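Local structure of HIGH affinity ribose transport protein RBSD (Bacillus subtilis, 1OGD) at residues A12-D17 with G36-D41; G19-I24 with A63-I68; I24-A29 with Q52-V57; A29-P34 with E99-L104; Q78-F83 with T114-P119. The protein probably catalyses the interconversion of the beta-pyranose and beta-furanose forms of D-ribose, working as a decamer built from two pentamers. All coordinates share one frame; numbering follows the deposited sequence.

Interaction 1. Residues A12-D17 with G36-D41; sequences AKILAD and GVLKID
Ile-14, on helix 9-17, reaches across to Leu-38 and Ile-40 of strand 38-41 and carries the whole contact from its side. The tight spot is at its end: CD1 of Ile-14 sits 3.4 Å from CD2 of Leu-38, closer than methyl groups usually pack. One bond back, CG1 of Ile-14 meets CD1 of Ile-40 at 3.7 Å, a more relaxed distance. In both pairs the side chains run past each other in opposite directions rather than meeting end-on. The first torsion of Ile-14 (chi1 -65°) puts CG1 opposite the carbonyl carbon, and from there the CG1-CD1 arm lies across the ends of the two strand side chains, CD1 at Leu-38 and CG1 at Ile-40. Ile-40 is the buried one of the pair; His-10 and Leu-11 of the same helix also lie against it.

Leu-38 is itself exposed, so the tight methyl pair has a flank that faces solvent. Only 92 Å² is buried altogether, and the CA atoms of Ile-14 and Leu-38 are still 9.5 Å apart. Polar neighbours turn to other partners: Lys-13 pairs with Asp-17 of a second subunit, and Asp-41 with Arg-113. Nothing but methyl and methylene groups meet here, at the strand on the edge of the sheet within this chain, and what joins these two segments is burial of carbon and fit of shape.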
# COMPACT_ATOMS: atom_id res chain seq x y z
N ALA A 12 14.26 -5.75 18.43
CA ALA A 12 14.23 -7.21 18.33
C ALA A 12 13.97 -7.64 16.89
O ALA A 12 14.58 -8.58 16.39
CB ALA A 12 13.13 -7.76 19.25
N LYS A 13 13.06 -6.93 16.21
CA LYS A 13 12.74 -7.27 14.83
C LYS A 13 13.92 -7.06 13.90
O LYS A 13 14.12 -7.83 12.96
CB LYS A 13 11.53 -6.46 14.36
CG LYS A 13 10.28 -6.76 15.17
CD LYS A 13 9.12 -5.84 14.78
CE LYS A 13 7.90 -6.17 15.60
NZ LYS A 13 6.81 -5.20 15.37
N ILE A 14 14.71 -6.02 14.17
CA ILE A 14 15.90 -5.74 13.37
C ILE A 14 16.98 -6.80 13.62
O ILE A 14 17.58 -7.33 12.68
CB ILE A 14 16.49 -4.33 13.69
CG1 ILE A 14 15.50 -3.23 13.28
CG2 ILE A 14 17.80 -4.13 12.94
CD1 ILE A 14 15.13 -3.27 11.81
N LEU A 15 17.24 -7.10 14.89
CA LEU A 15 18.26 -8.10 15.20
C LEU A 15 17.93 -9.46 14.60
O LEU A 15 18.82 -10.16 14.13
CB LEU A 15 18.45 -8.25 16.71
CG LEU A 15 18.98 -7.02 17.46
CD1 LEU A 15 19.27 -7.41 18.90
CD2 LEU A 15 20.24 -6.51 16.78
N ALA A 16 16.65 -9.81 14.61
CA ALA A 16 16.17 -11.08 14.08
C ALA A 16 16.55 -11.34 12.63
O ALA A 16 16.77 -12.49 12.23
CB ALA A 16 14.67 -11.18 14.25
N ASP A 17 16.62 -10.28 11.83
CA ASP A 17 16.95 -10.45 10.42
C ASP A 17 18.42 -10.28 10.10
O ASP A 17 18.83 -10.52 8.96
CB ASP A 17 16.13 -9.48 9.55
CG ASP A 17 14.70 -9.94 9.36
OD1 ASP A 17 14.49 -11.16 9.21
OD2 ASP A 17 13.79 -9.08 9.35
N GLY A 36 15.08 6.09 2.97
CA GLY A 36 14.96 4.65 2.81
C GLY A 36 15.48 3.80 3.97
O GLY A 36 15.20 2.61 4.03
N VAL A 37 16.25 4.40 4.87
CA VAL A 37 16.78 3.64 6.00
C VAL A 37 15.84 3.76 7.19
O VAL A 37 15.44 4.87 7.56
CB VAL A 37 18.19 4.13 6.41
CG1 VAL A 37 18.68 3.37 7.64
CG2 VAL A 37 19.16 3.93 5.25
N LEU A 38 15.48 2.63 7.78
CA LEU A 38 14.59 2.60 8.93
C LEU A 38 15.17 3.36 10.12
O LEU A 38 16.33 3.17 10.49
CB LEU A 38 14.30 1.16 9.34
CG LEU A 38 13.43 0.99 10.59
CD1 LEU A 38 12.02 1.53 10.33
CD2 LEU A 38 13.38 -0.48 10.98
N LYS A 39 14.34 4.19 10.73
CA LYS A 39 14.75 4.98 11.88
C LYS A 39 13.97 4.58 13.13
O LYS A 39 12.74 4.63 13.15
CB LYS A 39 14.53 6.46 11.57
CG LYS A 39 14.91 7.42 12.68
CD LYS A 39 14.56 8.82 12.23
CE LYS A 39 14.92 9.87 13.24
NZ LYS A 39 14.56 11.20 12.69
N ILE A 40 14.69 4.19 14.17
CA ILE A 40 14.07 3.82 15.43
C ILE A 40 14.58 4.82 16.45
O ILE A 40 15.75 4.79 16.84
CB ILE A 40 14.46 2.39 15.82
CG1 ILE A 40 14.02 1.42 14.71
CG2 ILE A 40 13.80 2.01 17.13
CD1 ILE A 40 14.48 -0.02 14.90
N ASP A 41 13.69 5.71 16.88
CA ASP A 41 14.05 6.77 17.82
C ASP A 41 13.72 6.41 19.27
O ASP A 41 12.56 6.30 19.65
CB ASP A 41 13.32 8.05 17.40
CG ASP A 41 13.86 9.29 18.07
OD1 ASP A 41 13.45 10.39 17.65
OD2 ASP A 41 14.68 9.17 19.02

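Interaction 2. Residues G19-I24 with A63-I68; sequences GHTDKI and AVEKVI. With RIP (beta-D-ribopyranose), chain H.
His-20 and Glu-65 are joined by the one hydrogen bond between 19-24 and 63-68. NE2 of His-20 donates to OE1 of Glu-65 over 2.6 Å at 159°, a short and fairly straight bond. The acceptor lies almost in the imidazole plane, but the N-H comes down on OE1 from above the carboxylate, 43° out of its plane, with ring and carboxylate standing 78° apart. The other ring nitrogen serves the sugar: ND1 of His-20 donates to the ring oxygen O5 of a bound beta-D-ribopyranose at 2.7 Å. The imidazole is thus gripped at both nitrogens, with Glu-65 as the second-shell residue that fixes its rotation. Were His-20 an alanine, O5 of the sugar would probably lose its donor and the Glu-65 carboxylate its mate.

The site straddles a subunit interface, since the same sugar is also bound by Asp-28, His-98 and Asn-122 of a neighbouring subunit; His-20 is the probable proton donor. Its backbone belongs to a type II beta turn from Gly-19 to Asp-22, while Glu-65 forms a classic beta bulge with Lys-66 opposite Gln-126.

In and just after the turn, further hydrogen bonds hold the shape. Gly-19 N donates to OD2 of Asp-22 at 2.7 Å, and NZ of Lys-23 reaches back from the strand to the carbonyl O of Thr-21.

Of van der Waals contacts there are few. CG2 of Thr-21 lies over one face of the imidazole, toward its rim, and comes within 4.1 Å of OE2 of Glu-65.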
# COMPACT_ATOMS: atom_id res chain seq x y z
N GLY A 19 22.15 -10.75 9.31
CA GLY A 19 22.93 -11.83 8.74
C GLY A 19 24.37 -11.35 8.78
O GLY A 19 24.62 -10.18 9.07
N HIS A 20 25.32 -12.23 8.50
CA HIS A 20 26.73 -11.86 8.54
C HIS A 20 27.05 -10.64 7.67
O HIS A 20 26.78 -10.63 6.47
CB HIS A 20 27.60 -13.03 8.09
CG HIS A 20 29.05 -12.86 8.40
ND1 HIS A 20 30.03 -13.64 7.83
CD2 HIS A 20 29.69 -12.01 9.24
CE1 HIS A 20 31.21 -13.27 8.31
NE2 HIS A 20 31.03 -12.29 9.16
N THR A 21 27.64 -9.63 8.30
CA THR A 21 28.05 -8.36 7.68
C THR A 21 26.99 -7.26 7.61
O THR A 21 27.32 -6.13 7.23
CB THR A 21 28.67 -8.54 6.24
OG1 THR A 21 27.64 -8.88 5.29
CG2 THR A 21 29.74 -9.62 6.25
N ASP A 22 25.75 -7.55 7.97
CA ASP A 22 24.72 -6.51 7.96
C ASP A 22 25.13 -5.46 8.98
O ASP A 22 25.85 -5.76 9.94
CB ASP A 22 23.34 -7.07 8.34
CG ASP A 22 22.74 -7.94 7.25
OD1 ASP A 22 23.18 -7.85 6.08
OD2 ASP A 22 21.82 -8.72 7.56
N LYS A 23 24.67 -4.23 8.78
CA LYS A 23 25.04 -3.13 9.66
C LYS A 23 23.87 -2.35 10.24
O LYS A 23 22.83 -2.19 9.60
CB LYS A 23 25.93 -2.14 8.89
CG LYS A 23 27.14 -2.78 8.22
CD LYS A 23 27.79 -1.81 7.25
CE LYS A 23 28.99 -2.44 6.54
NZ LYS A 23 28.64 -3.70 5.82
N ILE A 24 24.04 -1.89 11.47
CA ILE A 24 23.04 -1.06 12.12
C ILE A 24 23.83 0.14 12.64
O ILE A 24 25.04 0.04 12.86
CB ILE A 24 22.31 -1.76 13.30
CG1 ILE A 24 23.28 -2.08 14.42
CG2 ILE A 24 21.60 -3.01 12.80
CD1 ILE A 24 22.58 -2.60 15.66
N ALA A 63 26.02 -10.09 18.02
CA ALA A 63 27.39 -10.52 17.79
C ALA A 63 28.02 -9.52 16.81
O ALA A 63 27.66 -9.49 15.63
CB ALA A 63 27.41 -11.92 17.20
N VAL A 64 28.94 -8.71 17.30
CA VAL A 64 29.61 -7.70 16.48
C VAL A 64 31.02 -8.12 16.08
O VAL A 64 31.83 -8.48 16.95
CB VAL A 64 29.71 -6.36 17.24
CG1 VAL A 64 30.32 -5.30 16.36
CG2 VAL A 64 28.32 -5.94 17.74
N GLU A 65 31.33 -8.08 14.79
CA GLU A 65 32.66 -8.45 14.33
C GLU A 65 33.52 -7.25 13.96
O GLU A 65 34.73 -7.36 13.79
CB GLU A 65 32.60 -9.41 13.14
CG GLU A 65 31.92 -8.86 11.90
CD GLU A 65 32.19 -9.70 10.66
OE1 GLU A 65 32.46 -10.91 10.81
OE2 GLU A 65 32.11 -9.16 9.53
N LYS A 66 32.89 -6.08 13.84
CA LYS A 66 33.62 -4.87 13.48
C LYS A 66 32.81 -3.63 13.81
O LYS A 66 31.60 -3.59 13.61
CB LYS A 66 33.95 -4.89 11.99
CG LYS A 66 34.75 -3.69 11.50
CD LYS A 66 34.99 -3.80 10.00
CE LYS A 66 35.76 -2.61 9.47
NZ LYS A 66 35.96 -2.69 7.99
N VAL A 67 33.49 -2.61 14.33
CA VAL A 67 32.85 -1.36 14.70
C VAL A 67 33.45 -0.25 13.83
O VAL A 67 34.65 -0.28 13.52
CB VAL A 67 33.09 -1.01 16.18
CG1 VAL A 67 32.29 0.22 16.56
CG2 VAL A 67 32.72 -2.20 17.06
N ILE A 68 32.63 0.71 13.44
CA ILE A 68 33.09 1.81 12.61
C ILE A 68 32.61 3.13 13.21
O ILE A 68 31.43 3.30 13.49
CB ILE A 68 32.55 1.69 11.17
CG1 ILE A 68 32.95 0.33 10.59
CG2 ILE A 68 33.10 2.81 10.30
CD1 ILE A 68 32.35 0.03 9.24
C1 RIP H . 27.78 -16.03 6.11
C2 RIP H . 27.25 -17.43 5.89
C3 RIP H . 28.38 -18.33 5.39
C4 RIP H . 29.60 -18.33 6.29
C5 RIP H . 30.06 -16.88 6.46
O1 RIP H . 28.09 -15.41 4.88
O2 RIP H . 26.74 -17.89 7.11
O3 RIP H . 27.91 -19.64 5.20
O4 RIP H . 29.30 -18.86 7.57
O5 RIP H . 28.99 -16.01 6.91

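Interaction 3. Residues I24-A29 with Q52-V57; sequences IVIADA and QDTAAV. With RIP (beta-D-ribopyranose), chain G.
Ile-26 of strand 23-27 points its side chain at Thr-54 and Ala-55, on the face of helix 51-61 turned to the sheet. At CB the chain forks. The branch methyl CG2, opposite the backbone N, goes to Thr-54 and lies 4.1 Å from its CG2; the two side chains slide past each other from opposite directions. The other arm starts with CG1, set opposite the carbonyl carbon (chi1 -63°), which serves as a spacer. Because chi2 is extended at 171°, the arm carries on to full length and sets CD1 against the helix itself. There CD1 of Ile-26 is 3.8 Å from the CA of Ala-55 and 4.1 Å from its CB. The small alanine lets the isoleucine tip come up to the helix backbone, and strand and helix approach to 7.1 Å between the CA atoms of Ile-26 and Ala-55. Thr-54 offers its methyl to this apolar layer and hands its hydroxyl to the carbonyl O of Ala-50, one turn back.

Two residues on, just past the strand, Asp-28 faces the pocket. Its carboxylate takes two hydroxyls of beta-D-ribopyranose side by side: O3 donates to OD1 over a very short 2.5 Å and O2 to OD2 over 2.7 Å. Gly-30 N also bonds to OD2.

Ile-26 sits in the layer between sheet and helix, flanked by Cys-123 and Leu-125 of the adjacent strand 123-127. Beyond Ala-55, Phe-83 and Leu-87 of helix 78-87 pack against helix 51-61, and Leu-44 of a neighbouring subunit touches Thr-54.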
# COMPACT_ATOMS: atom_id res chain seq x y z
N ILE A 24 24.04 -1.89 11.47
CA ILE A 24 23.04 -1.06 12.12
C ILE A 24 23.83 0.14 12.64
O ILE A 24 25.04 0.04 12.86
CB ILE A 24 22.31 -1.76 13.30
CG1 ILE A 24 23.28 -2.08 14.42
CG2 ILE A 24 21.60 -3.01 12.80
CD1 ILE A 24 22.58 -2.60 15.66
N VAL A 25 23.15 1.26 12.83
CA VAL A 25 23.82 2.46 13.30
C VAL A 25 23.24 2.95 14.62
O VAL A 25 22.03 2.91 14.82
CB VAL A 25 23.68 3.61 12.25
CG1 VAL A 25 24.42 4.86 12.71
CG2 VAL A 25 24.21 3.14 10.90
N ILE A 26 24.11 3.38 15.52
CA ILE A 26 23.68 3.94 16.80
C ILE A 26 24.08 5.39 16.61
O ILE A 26 25.23 5.69 16.32
CB ILE A 26 24.44 3.35 18.00
CG1 ILE A 26 24.14 1.85 18.11
CG2 ILE A 26 23.98 4.04 19.28
CD1 ILE A 26 25.00 1.13 19.13
N ALA A 27 23.13 6.30 16.75
CA ALA A 27 23.42 7.70 16.50
C ALA A 27 23.08 8.67 17.61
O ALA A 27 22.27 8.36 18.48
CB ALA A 27 22.70 8.14 15.22
N ASP A 28 23.72 9.83 17.58
CA ASP A 28 23.42 10.87 18.54
C ASP A 28 22.18 11.58 17.98
O ASP A 28 21.71 11.22 16.89
CB ASP A 28 24.60 11.84 18.73
CG ASP A 28 25.06 12.51 17.43
OD1 ASP A 28 26.29 12.59 17.24
OD2 ASP A 28 24.21 12.97 16.63
N ALA A 29 21.65 12.55 18.71
CA ALA A 29 20.45 13.25 18.29
C ALA A 29 20.55 14.10 17.01
O ALA A 29 19.52 14.56 16.49
CB ALA A 29 19.93 14.11 19.43
N GLN A 52 26.41 5.59 25.40
CA GLN A 52 27.05 4.48 26.08
C GLN A 52 26.05 3.41 26.49
O GLN A 52 26.28 2.23 26.25
CB GLN A 52 27.81 4.97 27.32
CG GLN A 52 28.79 6.08 27.02
CD GLN A 52 29.78 6.30 28.14
OE1 GLN A 52 29.48 6.06 29.31
NE2 GLN A 52 30.97 6.77 27.79
N ASP A 53 24.95 3.81 27.11
CA ASP A 53 23.95 2.85 27.55
C ASP A 53 23.38 2.06 26.39
O ASP A 53 23.21 0.84 26.48
CB ASP A 53 22.83 3.54 28.31
CG ASP A 53 23.29 4.10 29.63
OD1 ASP A 53 24.18 3.48 30.26
OD2 ASP A 53 22.76 5.14 30.06
N THR A 54 23.08 2.74 25.29
CA THR A 54 22.52 2.06 24.13
C THR A 54 23.53 1.09 23.52
O THR A 54 23.19 -0.05 23.21
CB THR A 54 22.05 3.08 23.08
OG1 THR A 54 21.12 3.98 23.69
CG2 THR A 54 21.36 2.37 21.92
N ALA A 55 24.76 1.54 23.34
CA ALA A 55 25.80 0.70 22.77
C ALA A 55 26.06 -0.54 23.64
O ALA A 55 26.32 -1.63 23.12
CB ALA A 55 27.09 1.51 22.61
N ALA A 56 25.97 -0.38 24.95
CA ALA A 56 26.20 -1.50 25.87
C ALA A 56 25.15 -2.59 25.70
O ALA A 56 25.49 -3.78 25.66
CB ALA A 56 26.20 -1.00 27.30
N VAL A 57 23.89 -2.20 25.60
CA VAL A 57 22.81 -3.16 25.42
C VAL A 57 22.96 -3.90 24.09
O VAL A 57 22.84 -5.13 24.04
CB VAL A 57 21.43 -2.48 25.46
CG1 VAL A 57 20.34 -3.50 25.13
CG2 VAL A 57 21.18 -1.89 26.83
C1 RIP G . 25.76 15.32 12.87
C2 RIP G . 26.01 14.49 14.10
C3 RIP G . 27.48 14.58 14.48
C4 RIP G . 27.99 16.00 14.65
C5 RIP G . 27.69 16.76 13.36
O1 RIP G . 26.35 14.74 11.73
O2 RIP G . 25.19 14.99 15.13
O3 RIP G . 27.73 13.83 15.64
O4 RIP G . 27.34 16.66 15.71
O5 RIP G . 26.30 16.66 12.98

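Interaction 4. Residues A29-P34 with E99-L104; sequences AGLPVP and EEFKLL. With RIP (beta-D-ribopyranose), chain G.
Leu-31 meets Phe-101 and Lys-102 of helix 98-104, but the loop that carries it is best followed from Ala-29. That residue is tied down by its backbone, its carbonyl O held by Arg-113. Gly-30 follows, its C atom 3.3 Å from O2 of the bound beta-D-ribopyranose; a CB here would run into that oxygen. At Leu-31 the first torsion (chi1 -170°) swings the isobutyl group toward the helix. CD2 of Leu-31 comes to the edge of the Phe-101 ring, near its plane, 4.5 Å from CE2. The other methyl, CD1, lies 4.2 Å from CG of Lys-102 and also 3.9 Å from O1 of the sugar.

This is the loop between strands 23-27 and 38-41; it lines the ribose pocket, and the helix backs Leu-31 from behind. Lys-102 gives its CG to Leu-31, while its NZ bends round to a salt bridge with OE2 of Glu-99 at 3.2 Å, one turn back.

Pro-32 also borders the sugar, its CD 3.9 Å from O1, and packs on His-20 of a neighbouring subunit. Further on, Pro-34 points toward the helix and rests on Thr-105.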
# COMPACT_ATOMS: atom_id res chain seq x y z
N ALA A 29 21.65 12.55 18.71
CA ALA A 29 20.45 13.25 18.29
C ALA A 29 20.55 14.10 17.01
O ALA A 29 19.52 14.56 16.49
CB ALA A 29 19.93 14.11 19.43
N GLY A 30 21.75 14.29 16.50
CA GLY A 30 21.89 15.12 15.32
C GLY A 30 22.17 14.45 13.99
O GLY A 30 21.99 15.07 12.95
N LEU A 31 22.59 13.19 14.01
CA LEU A 31 22.91 12.50 12.77
C LEU A 31 21.74 12.42 11.79
O LEU A 31 20.64 12.00 12.15
CB LEU A 31 23.40 11.08 13.06
CG LEU A 31 23.98 10.37 11.84
CD1 LEU A 31 25.36 10.95 11.54
CD2 LEU A 31 24.09 8.87 12.10
N PRO A 32 21.96 12.83 10.53
CA PRO A 32 20.86 12.76 9.56
C PRO A 32 20.70 11.29 9.13
O PRO A 32 21.69 10.55 9.07
CB PRO A 32 21.36 13.64 8.42
CG PRO A 32 22.85 13.39 8.45
CD PRO A 32 23.15 13.47 9.94
N VAL A 33 19.47 10.88 8.86
CA VAL A 33 19.20 9.51 8.44
C VAL A 33 18.92 9.48 6.93
O VAL A 33 18.00 10.14 6.45
CB VAL A 33 17.97 8.93 9.19
CG1 VAL A 33 17.67 7.51 8.70
CG2 VAL A 33 18.23 8.94 10.68
N PRO A 34 19.71 8.70 6.17
CA PRO A 34 19.50 8.62 4.72
C PRO A 34 18.07 8.19 4.38
O PRO A 34 17.41 7.51 5.17
CB PRO A 34 20.52 7.58 4.28
CG PRO A 34 21.61 7.70 5.32
CD PRO A 34 20.82 7.84 6.59
N GLU A 99 32.47 12.30 6.89
CA GLU A 99 31.83 12.29 5.59
C GLU A 99 31.70 10.88 5.03
O GLU A 99 30.64 10.49 4.53
CB GLU A 99 32.59 13.17 4.60
CG GLU A 99 32.52 14.65 4.92
CD GLU A 99 31.09 15.15 5.06
OE1 GLU A 99 30.31 14.99 4.10
OE2 GLU A 99 30.75 15.69 6.13
N GLU A 100 32.78 10.10 5.10
CA GLU A 100 32.75 8.73 4.61
C GLU A 100 31.78 7.94 5.48
O GLU A 100 31.04 7.09 4.98
CB GLU A 100 34.14 8.09 4.70
CG GLU A 100 35.22 8.81 3.93
CD GLU A 100 36.56 8.11 4.07
OE1 GLU A 100 36.70 6.98 3.55
OE2 GLU A 100 37.48 8.68 4.71
N PHE A 101 31.80 8.22 6.78
CA PHE A 101 30.93 7.55 7.74
C PHE A 101 29.47 7.67 7.29
O PHE A 101 28.76 6.66 7.20
CB PHE A 101 31.09 8.19 9.12
CG PHE A 101 30.27 7.52 10.19
CD1 PHE A 101 30.72 6.36 10.81
CD2 PHE A 101 29.05 8.06 10.59
CE1 PHE A 101 29.96 5.75 11.80
CE2 PHE A 101 28.29 7.46 11.58
CZ PHE A 101 28.74 6.29 12.19
N LYS A 102 29.03 8.90 7.03
CA LYS A 102 27.66 9.14 6.59
C LYS A 102 27.30 8.36 5.33
O LYS A 102 26.17 7.90 5.19
CB LYS A 102 27.43 10.64 6.38
CG LYS A 102 26.96 11.35 7.64
CD LYS A 102 27.52 12.76 7.77
CE LYS A 102 27.07 13.67 6.65
NZ LYS A 102 27.68 15.02 6.83
N LEU A 103 28.26 8.21 4.43
CA LEU A 103 28.01 7.47 3.19
C LEU A 103 27.70 6.01 3.51
O LEU A 103 26.83 5.40 2.88
CB LEU A 103 29.23 7.54 2.28
CG LEU A 103 29.57 8.91 1.69
CD1 LEU A 103 30.82 8.78 0.82
CD2 LEU A 103 28.39 9.43 0.87
N LEU A 104 28.42 5.45 4.47
CA LEU A 104 28.22 4.06 4.87
C LEU A 104 26.86 3.81 5.51
O LEU A 104 26.33 2.71 5.42
CB LEU A 104 29.32 3.61 5.83
CG LEU A 104 30.65 3.14 5.23
CD1 LEU A 104 31.20 4.20 4.28
CD2 LEU A 104 31.64 2.85 6.35
C1 RIP G . 25.76 15.32 12.87
C2 RIP G . 26.01 14.49 14.10
C3 RIP G . 27.48 14.58 14.48
C4 RIP G . 27.99 16.00 14.65
C5 RIP G . 27.69 16.76 13.36
O1 RIP G . 26.35 14.74 11.73
O2 RIP G . 25.19 14.99 15.13
O3 RIP G . 27.73 13.83 15.64
O4 RIP G . 27.34 16.66 15.71
O5 RIP G . 26.30 16.66 12.98

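Interaction 5. Residues Q78-F83 with T114-P119; sequences QENAKF and TGEFTP
The loop 114-119, which leads to the ribose pocket at Pro-119, sets Glu-116 and Thr-118 against Asn-80 of helix 78-87. Across this contact the polar link is a bridging water. It donates to OD1 of Asn-80 at 3.0 Å and to OE1 of Glu-116 at 2.6 Å, joining an amide and a carboxylate that come from opposite directions with their planes 68° apart. The other end of the amide does less: ND2 of Asn-80 is 3.4 Å from OG1 of Thr-118 at an angle too poor for a hydrogen bond, and bonds instead to OD1 of Asn-77.

Inside the loop, Thr-114 and Glu-116 form an ST turn, the backbone N of Glu-116 donating to OG1 of Thr-114 over 3.3 Å at 161°. Beyond it the Glu-116 side chain bends at chi2 (66°), bringing the carboxylate over toward Thr-118. The hydroxyl OG1 of Thr-118 donates to OE2 of Glu-116 at 3.0 Å, coming from above the carboxylate plane, and is itself bonded to ND2 of Asn-77.

OE1 of Glu-116 has a further donor in the backbone N of Phe-51, at the start of helix 51-61. Without the carboxylate, as with an alanine here, that N-H and the Thr-118 hydroxyl are likely to lose their acceptor and the water one of its anchors. The Glu-116 side chain also packs on Ala-121 and Asp-28, two residues of the substrate site.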
# COMPACT_ATOMS: atom_id res chain seq x y z
N GLN A 78 36.40 12.53 23.40
CA GLN A 78 37.34 11.57 23.98
C GLN A 78 36.73 10.55 24.94
O GLN A 78 37.13 9.39 24.95
CB GLN A 78 38.48 12.32 24.68
CG GLN A 78 39.64 11.43 25.09
CD GLN A 78 40.20 10.61 23.93
OE1 GLN A 78 40.57 11.16 22.89
NE2 GLN A 78 40.25 9.29 24.11
N GLU A 79 35.77 10.98 25.75
CA GLU A 79 35.16 10.06 26.70
C GLU A 79 34.44 8.90 26.01
O GLU A 79 34.68 7.74 26.32
CB GLU A 79 34.17 10.81 27.61
CG GLU A 79 33.66 9.96 28.76
CD GLU A 79 32.59 10.66 29.58
OE1 GLU A 79 31.51 10.95 29.03
OE2 GLU A 79 32.84 10.91 30.78
N ASN A 80 33.56 9.22 25.06
CA ASN A 80 32.84 8.18 24.34
C ASN A 80 33.75 7.40 23.40
O ASN A 80 33.45 6.27 23.03
CB ASN A 80 31.67 8.78 23.57
CG ASN A 80 30.54 9.22 24.48
OD1 ASN A 80 29.97 8.41 25.21
ND2 ASN A 80 30.22 10.51 24.44
N ALA A 81 34.86 8.01 23.01
CA ALA A 81 35.82 7.36 22.13
C ALA A 81 36.50 6.22 22.89
O ALA A 81 36.78 5.16 22.33
CB ALA A 81 36.86 8.36 21.65
N LYS A 82 36.76 6.46 24.18
CA LYS A 82 37.40 5.46 25.03
C LYS A 82 36.41 4.34 25.35
O LYS A 82 36.77 3.17 25.37
CB LYS A 82 37.89 6.09 26.34
CG LYS A 82 38.97 7.14 26.17
CD LYS A 82 39.50 7.59 27.53
CE LYS A 82 40.50 8.74 27.40
NZ LYS A 82 41.68 8.41 26.55
N PHE A 83 35.17 4.73 25.62
CA PHE A 83 34.12 3.78 25.93
C PHE A 83 34.09 2.70 24.85
O PHE A 83 34.10 1.50 25.16
CB PHE A 83 32.77 4.48 25.98
CG PHE A 83 31.63 3.58 26.32
CD1 PHE A 83 31.31 3.30 27.64
CD2 PHE A 83 30.88 2.98 25.31
CE1 PHE A 83 30.25 2.46 27.95
CE2 PHE A 83 29.82 2.13 25.61
CZ PHE A 83 29.51 1.87 26.94
N THR A 114 19.61 7.96 19.66
CA THR A 114 19.65 8.06 21.11
C THR A 114 19.46 9.53 21.48
O THR A 114 19.33 10.39 20.60
CB THR A 114 21.00 7.58 21.67
OG1 THR A 114 22.03 8.48 21.25
CG2 THR A 114 21.32 6.18 21.16
N GLY A 115 19.45 9.83 22.77
CA GLY A 115 19.29 11.21 23.20
C GLY A 115 20.62 11.89 23.42
O GLY A 115 20.68 12.97 24.01
N GLU A 116 21.69 11.27 22.93
CA GLU A 116 23.04 11.79 23.09
C GLU A 116 23.25 13.15 22.43
O GLU A 116 23.10 13.29 21.21
CB GLU A 116 24.05 10.79 22.51
CG GLU A 116 25.50 11.11 22.84
CD GLU A 116 25.79 11.00 24.32
OE1 GLU A 116 25.49 9.95 24.91
OE2 GLU A 116 26.33 11.97 24.91
N PHE A 117 23.62 14.14 23.24
CA PHE A 117 23.87 15.49 22.76
C PHE A 117 25.36 15.86 22.74
O PHE A 117 25.72 16.98 23.09
CB PHE A 117 23.11 16.51 23.61
CG PHE A 117 21.80 16.95 23.02
CD1 PHE A 117 20.86 16.01 22.60
CD2 PHE A 117 21.49 18.30 22.91
CE1 PHE A 117 19.63 16.42 22.08
CE2 PHE A 117 20.26 18.72 22.40
CZ PHE A 117 19.33 17.77 21.98
N THR A 118 26.21 14.92 22.34
CA THR A 118 27.64 15.21 22.25
C THR A 118 28.14 14.90 20.85
O THR A 118 27.66 13.96 20.21
CB THR A 118 28.48 14.42 23.29
OG1 THR A 118 28.38 13.01 23.04
CG2 THR A 118 28.01 14.72 24.70
N PRO A 119 29.10 15.69 20.35
CA PRO A 119 29.71 15.56 19.02
C PRO A 119 30.22 14.19 18.60
O PRO A 119 30.98 13.54 19.33
CB PRO A 119 30.83 16.60 19.05
CG PRO A 119 30.30 17.64 19.97
CD PRO A 119 29.71 16.81 21.08
O HOH W 1 27.19 8.56 26.38

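Overall arrangement
Interactions 2 and 3 share strand 23-27, and its two ends serve different sugars: the turn before it brings His-20 to one ribose, and Asp-28 after it holds another, shared with interaction 4. Each pocket is completed across a subunit boundary. Interactions 3 and 5 are close, centres about 9 Å apart, and are stitched by probable hydrogen bonds from Thr-114 OG1 to Ala-27 O (2.8 Å) and from Ala-29 N to Glu-116 O (3.0 Å). Interaction 4 joins interaction 3 where Leu-31 CD2 meets Val-25 CG1 at 4.1 Å. Interaction 1 lies away from the sugar sites, yet Ile-14 CG2 packs at 4.0 Å on CG2 of Ile-24, the residue interactions 2 and 3 share.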